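Local coordinates for glycosyl hydrolase family 2, TIM barrel domain protein (Parabacteroides merdae ATCC 43184, PDB 6DXU) that probably hydrolyses beta-glucuronides, as a family 2 glycoside hydrolase and beta-glucuronidase of a human gut bacterium, at residues 765-771 and 789-795. Numbering follows the deposited sequence.
Sequences SKKQITF and SRKVQAY. With BCN (bicine), chain L.
CG of Q793 lies beside its own backbone N (chi1 -78°), which puts CG 3.4 Å from O of K766. Beyond CG the chain is extended (chi2 -177°), and the amide reaches the bicine. Its NE2 gives two weak hydrogen bonds, to O21 at 2.9 Å and to O6 of the bicine. OE1 accepts from R523 NH2, so both ends of the amide have polar partners. The K766 side chain starts near the amide, with CB 4.0 Å from Q793 OE1, and then leads away from the Q793 strand to bring NZ 3.2 Å from bicine C4. With an alanine in place of Q793, R523 NH2 would probably lose this acceptor, and bicine O21 and O6 their amide donor.

The backbones pair antiparallel through four hydrogen bonds. I769 N to V792 O is the straightest, at 172°. V792 N returns to I769 O, and F771 N meets R790 O. At the other end A794 N binds K767 O.

On the buried face I769 CD1 meets A794 CB at 3.8 Å. The F771 ring turns an edge to V792 CG1 and has I769 CG2 over one face, offset toward the rim. Strand 798-804 packs against this side. On the other face T770 and K791 lie side by side, with OG1 of T770 3.7 Å from CG of K791. K791 NZ and R790 NH2 form salt bridges with D83. A water links R790 NH1 to F771 O.

This is an edge-strand pairing in the beta-sandwich of the C-terminal family 2 domain, and one end of it lines the bicine pocket.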
ATOM      1  N   SER D 765      43.182  -9.390 -43.962  1.00 28.47           N
ATOM      2  CA  SER D 765      41.744  -9.617 -43.883  1.00 24.85           C
ATOM      3  C   SER D 765      41.216  -9.460 -42.459  1.00 25.18           C
ATOM      4  O   SER D 765      41.816  -9.962 -41.493  1.00 23.93           O
ATOM      5  CB  SER D 765      41.391 -11.015 -44.413  1.00 27.50           C
ATOM      6  OG  SER D 765      39.993 -11.240 -44.294  1.00 30.23           O
ATOM      7  N   LYS D 766      40.069  -8.785 -42.349  1.00 25.34           N
ATOM      8  CA  LYS D 766      39.292  -8.677 -41.119  1.00 28.91           C
ATOM      9  C   LYS D 766      37.943  -9.336 -41.231  1.00 29.75           C
ATOM     10  O   LYS D 766      37.051  -9.060 -40.418  1.00 26.77           O
ATOM     11  CB  LYS D 766      39.073  -7.244 -40.724  1.00 31.72           C
ATOM     12  CG  LYS D 766      40.344  -6.696 -40.433  1.00 41.07           C
ATOM     13  CD  LYS D 766      40.179  -5.260 -40.204  1.00 42.79           C
ATOM     14  CE  LYS D 766      41.409  -4.671 -39.580  1.00 52.17           C
ATOM     15  NZ  LYS D 766      40.881  -3.647 -38.784  1.00 60.10           N
ATOM     16  N   LYS D 767      37.784 -10.219 -42.210  1.00 26.38           N
ATOM     17  CA  LYS D 767      36.493 -10.826 -42.501  1.00 28.38           C
ATOM     18  C   LYS D 767      35.994 -11.665 -41.326  1.00 24.22           C
ATOM     19  O   LYS D 767      36.766 -12.356 -40.655  1.00 22.47           O
ATOM     20  CB  LYS D 767      36.628 -11.702 -43.739  1.00 29.79           C
ATOM     21  CG  LYS D 767      35.379 -11.765 -44.590  1.00 32.21           C
ATOM     22  CD  LYS D 767      35.702 -12.483 -45.906  1.00 35.66           C
ATOM     23  CE  LYS D 767      34.446 -13.024 -46.554  1.00 34.44           C
ATOM     24  NZ  LYS D 767      33.410 -12.010 -46.568  1.00 34.03           N
ATOM     25  N   GLN D 768      34.690 -11.617 -41.082  1.00 25.84           N
ATOM     26  CA  GLN D 768      34.147 -12.388 -39.978  1.00 25.20           C
ATOM     27  C   GLN D 768      34.095 -13.875 -40.321  1.00 26.91           C
ATOM     28  O   GLN D 768      33.688 -14.268 -41.416  1.00 28.93           O
ATOM     29  CB  GLN D 768      32.750 -11.893 -39.590  1.00 27.82           C
ATOM     30  CG  GLN D 768      32.323 -12.490 -38.239  1.00 32.11           C
ATOM     31  CD  GLN D 768      30.921 -12.119 -37.800  1.00 36.20           C
ATOM     32  OE1 GLN D 768      30.741 -11.404 -36.811  1.00 38.78           O
ATOM     33  NE2 GLN D 768      29.921 -12.626 -38.510  1.00 38.21           N
ATOM     34  N   ILE D 769      34.496 -14.693 -39.353  1.00 23.54           N
ATOM     35  CA  ILE D 769      34.517 -16.146 -39.455  1.00 30.83           C
ATOM     36  C   ILE D 769      33.564 -16.707 -38.405  1.00 30.62           C
ATOM     37  O   ILE D 769      33.512 -16.206 -37.274  1.00 28.68           O
ATOM     38  CB  ILE D 769      35.941 -16.694 -39.246  1.00 26.99           C
ATOM     39  CG1 ILE D 769      36.832 -16.283 -40.415  1.00 27.64           C
ATOM     40  CG2 ILE D 769      35.925 -18.211 -39.099  1.00 29.93           C
ATOM     41  CD1 ILE D 769      38.280 -16.170 -40.029  1.00 34.47           C
ATOM     42  N   THR D 770      32.814 -17.744 -38.781  1.00 24.44           N
ATOM     43  CA  THR D 770      31.859 -18.420 -37.907  1.00 23.75           C
ATOM     44  C   THR D 770      32.234 -19.892 -37.758  1.00 25.47           C
ATOM     45  O   THR D 770      32.427 -20.590 -38.759  1.00 26.22           O
ATOM     46  CB  THR D 770      30.445 -18.289 -38.482  1.00 24.83           C
ATOM     47  OG1 THR D 770      30.079 -16.908 -38.521  1.00 28.87           O
ATOM     48  CG2 THR D 770      29.420 -19.065 -37.628  1.00 23.42           C
ATOM     49  N   PHE D 771      32.333 -20.364 -36.518  1.00 23.40           N
ATOM     50  CA  PHE D 771      32.593 -21.767 -36.219  1.00 21.03           C
ATOM     51  C   PHE D 771      31.307 -22.478 -35.805  1.00 26.34           C
ATOM     52  O   PHE D 771      30.509 -21.921 -35.050  1.00 21.64           O
ATOM     53  CB  PHE D 771      33.605 -21.887 -35.086  1.00 24.40           C
ATOM     54  CG  PHE D 771      34.969 -21.365 -35.426  1.00 27.15           C
ATOM     55  CD1 PHE D 771      35.898 -22.183 -36.053  1.00 25.65           C
ATOM     56  CD2 PHE D 771      35.320 -20.057 -35.119  1.00 23.14           C
ATOM     57  CE1 PHE D 771      37.165 -21.721 -36.352  1.00 26.99           C
ATOM     58  CE2 PHE D 771      36.581 -19.580 -35.420  1.00 25.48           C
ATOM     59  CZ  PHE D 771      37.507 -20.412 -36.042  1.00 28.22           C
ATOM     60  N   SER D 789      35.882 -17.382 -29.522  1.00 19.92           N
ATOM     61  CA  SER D 789      34.653 -16.786 -30.026  1.00 19.11           C
ATOM     62  C   SER D 789      34.171 -17.553 -31.251  1.00 24.46           C
ATOM     63  O   SER D 789      34.938 -17.743 -32.201  1.00 20.39           O
ATOM     64  CB  SER D 789      34.865 -15.303 -30.375  1.00 23.26           C
ATOM     65  OG  SER D 789      35.133 -14.518 -29.212  1.00 22.87           O
ATOM     66  N   ARG D 790      32.891 -17.957 -31.246  1.00 21.33           N
ATOM     67  CA  ARG D 790      32.365 -18.719 -32.377  1.00 20.06           C
ATOM     68  C   ARG D 790      31.998 -17.833 -33.550  1.00 21.61           C
ATOM     69  O   ARG D 790      31.784 -18.351 -34.646  1.00 23.41           O
ATOM     70  CB  ARG D 790      31.148 -19.556 -31.965  1.00 22.91           C
ATOM     71  CG  ARG D 790      29.902 -18.769 -31.585  1.00 22.36           C
ATOM     72  CD  ARG D 790      28.804 -19.719 -31.132  1.00 25.87           C
ATOM     73  NE  ARG D 790      27.593 -19.000 -30.739  1.00 25.04           N
ATOM     74  CZ  ARG D 790      26.679 -18.556 -31.592  1.00 25.02           C
ATOM     75  NH1 ARG D 790      26.828 -18.780 -32.896  1.00 24.82           N
ATOM     76  NH2 ARG D 790      25.607 -17.898 -31.148  1.00 26.03           N
ATOM     77  N   LYS D 791      31.896 -16.523 -33.336  1.00 21.47           N
ATOM     78  CA  LYS D 791      31.844 -15.534 -34.409  1.00 21.57           C
ATOM     79  C   LYS D 791      32.888 -14.478 -34.085  1.00 27.85           C
ATOM     80  O   LYS D 791      32.869 -13.909 -32.989  1.00 24.94           O
ATOM     81  CB  LYS D 791      30.453 -14.909 -34.536  1.00 21.15           C
ATOM     82  CG  LYS D 791      29.396 -15.889 -35.047  1.00 21.65           C
ATOM     83  CD  LYS D 791      28.047 -15.208 -35.308  1.00 24.43           C
ATOM     84  CE  LYS D 791      27.033 -16.234 -35.814  1.00 26.59           C
ATOM     85  NZ  LYS D 791      25.708 -15.638 -36.060  1.00 27.47           N
ATOM     86  N   VAL D 792      33.827 -14.251 -34.999  1.00 20.92           N
ATOM     87  CA  VAL D 792      34.983 -13.404 -34.690  1.00 20.51           C
ATOM     88  C   VAL D 792      35.553 -12.876 -35.999  1.00 24.69           C
ATOM     89  O   VAL D 792      35.594 -13.591 -37.003  1.00 24.27           O
ATOM     90  CB  VAL D 792      36.038 -14.183 -33.872  1.00 23.56           C
ATOM     91  CG1 VAL D 792      36.703 -15.294 -34.730  1.00 21.28           C
ATOM     92  CG2 VAL D 792      37.099 -13.233 -33.292  1.00 20.62           C
ATOM     93  N   GLN D 793      35.986 -11.618 -35.989  1.00 23.32           N
ATOM     94  CA  GLN D 793      36.695 -11.074 -37.141  1.00 22.19           C
ATOM     95  C   GLN D 793      38.079 -11.697 -37.215  1.00 20.72           C
ATOM     96  O   GLN D 793      38.706 -11.970 -36.189  1.00 21.17           O
ATOM     97  CB  GLN D 793      36.820  -9.548 -37.044  1.00 24.26           C
ATOM     98  CG  GLN D 793      35.565  -8.768 -37.396  1.00 20.93           C
ATOM     99  CD  GLN D 793      35.804  -7.267 -37.341  1.00 25.19           C
ATOM    100  OE1 GLN D 793      36.946  -6.822 -37.408  1.00 24.31           O
ATOM    101  NE2 GLN D 793      34.731  -6.480 -37.188  1.00 22.41           N
ATOM    102  N   ALA D 794      38.544 -11.957 -38.435  1.00 22.79           N
ATOM    103  CA  ALA D 794      39.874 -12.525 -38.602  1.00 23.02           C
ATOM    104  C   ALA D 794      40.937 -11.551 -38.099  1.00 21.81           C
ATOM    105  O   ALA D 794      40.757 -10.331 -38.124  1.00 27.60           O
ATOM    106  CB  ALA D 794      40.131 -12.859 -40.076  1.00 23.28           C
ATOM    107  N   TYR D 795      42.044 -12.101 -37.628  1.00 22.67           N
ATOM    108  CA  TYR D 795      43.234 -11.315 -37.318  1.00 21.85           C
ATOM    109  C   TYR D 795      44.312 -11.708 -38.322  1.00 21.46           C
ATOM    110  O   TYR D 795      44.831 -12.826 -38.276  1.00 23.29           O
ATOM    111  CB  TYR D 795      43.692 -11.505 -35.874  1.00 22.94           C
ATOM    112  CG  TYR D 795      43.406 -12.858 -35.260  1.00 24.23           C
ATOM    113  CD1 TYR D 795      42.148 -13.164 -34.703  1.00 31.56           C
ATOM    114  CD2 TYR D 795      44.393 -13.812 -35.202  1.00 33.14           C
ATOM    115  CE1 TYR D 795      41.913 -14.421 -34.123  1.00 29.90           C
ATOM    116  CE2 TYR D 795      44.170 -15.036 -34.641  1.00 38.29           C
ATOM    117  CZ  TYR D 795      42.935 -15.341 -34.107  1.00 36.04           C
ATOM    118  OH  TYR D 795      42.718 -16.575 -33.541  1.00 54.19           O
TER
HETATM  119  N1  BCN L 901      35.754  -2.281 -36.760  1.00 36.53           N
HETATM  120  C1  BCN L 901      35.294  -1.773 -38.039  1.00 39.41           C
HETATM  121  C2  BCN L 901      35.054  -2.949 -38.983  1.00 42.78           C
HETATM  122  O21 BCN L 901      35.487  -4.088 -38.672  1.00 35.28           O
HETATM  123  O22 BCN L 901      34.432  -2.776 -40.066  1.00 48.69           O
HETATM  124  C3  BCN L 901      37.160  -1.921 -36.608  1.00 32.73           C
HETATM  125  C4  BCN L 901      38.064  -2.850 -37.422  1.00 29.49           C
HETATM  126  O4  BCN L 901      37.795  -4.188 -37.097  1.00 27.07           O
HETATM  127  C5  BCN L 901      35.001  -1.615 -35.697  1.00 35.56           C
HETATM  128  C6  BCN L 901      33.843  -2.493 -35.227  1.00 37.67           C
HETATM  129  O6  BCN L 901      34.112  -3.824 -35.582  1.00 36.36           O
HETATM  130  O   HOH W   1      28.289 -20.404 -34.495  1.00 26.77           O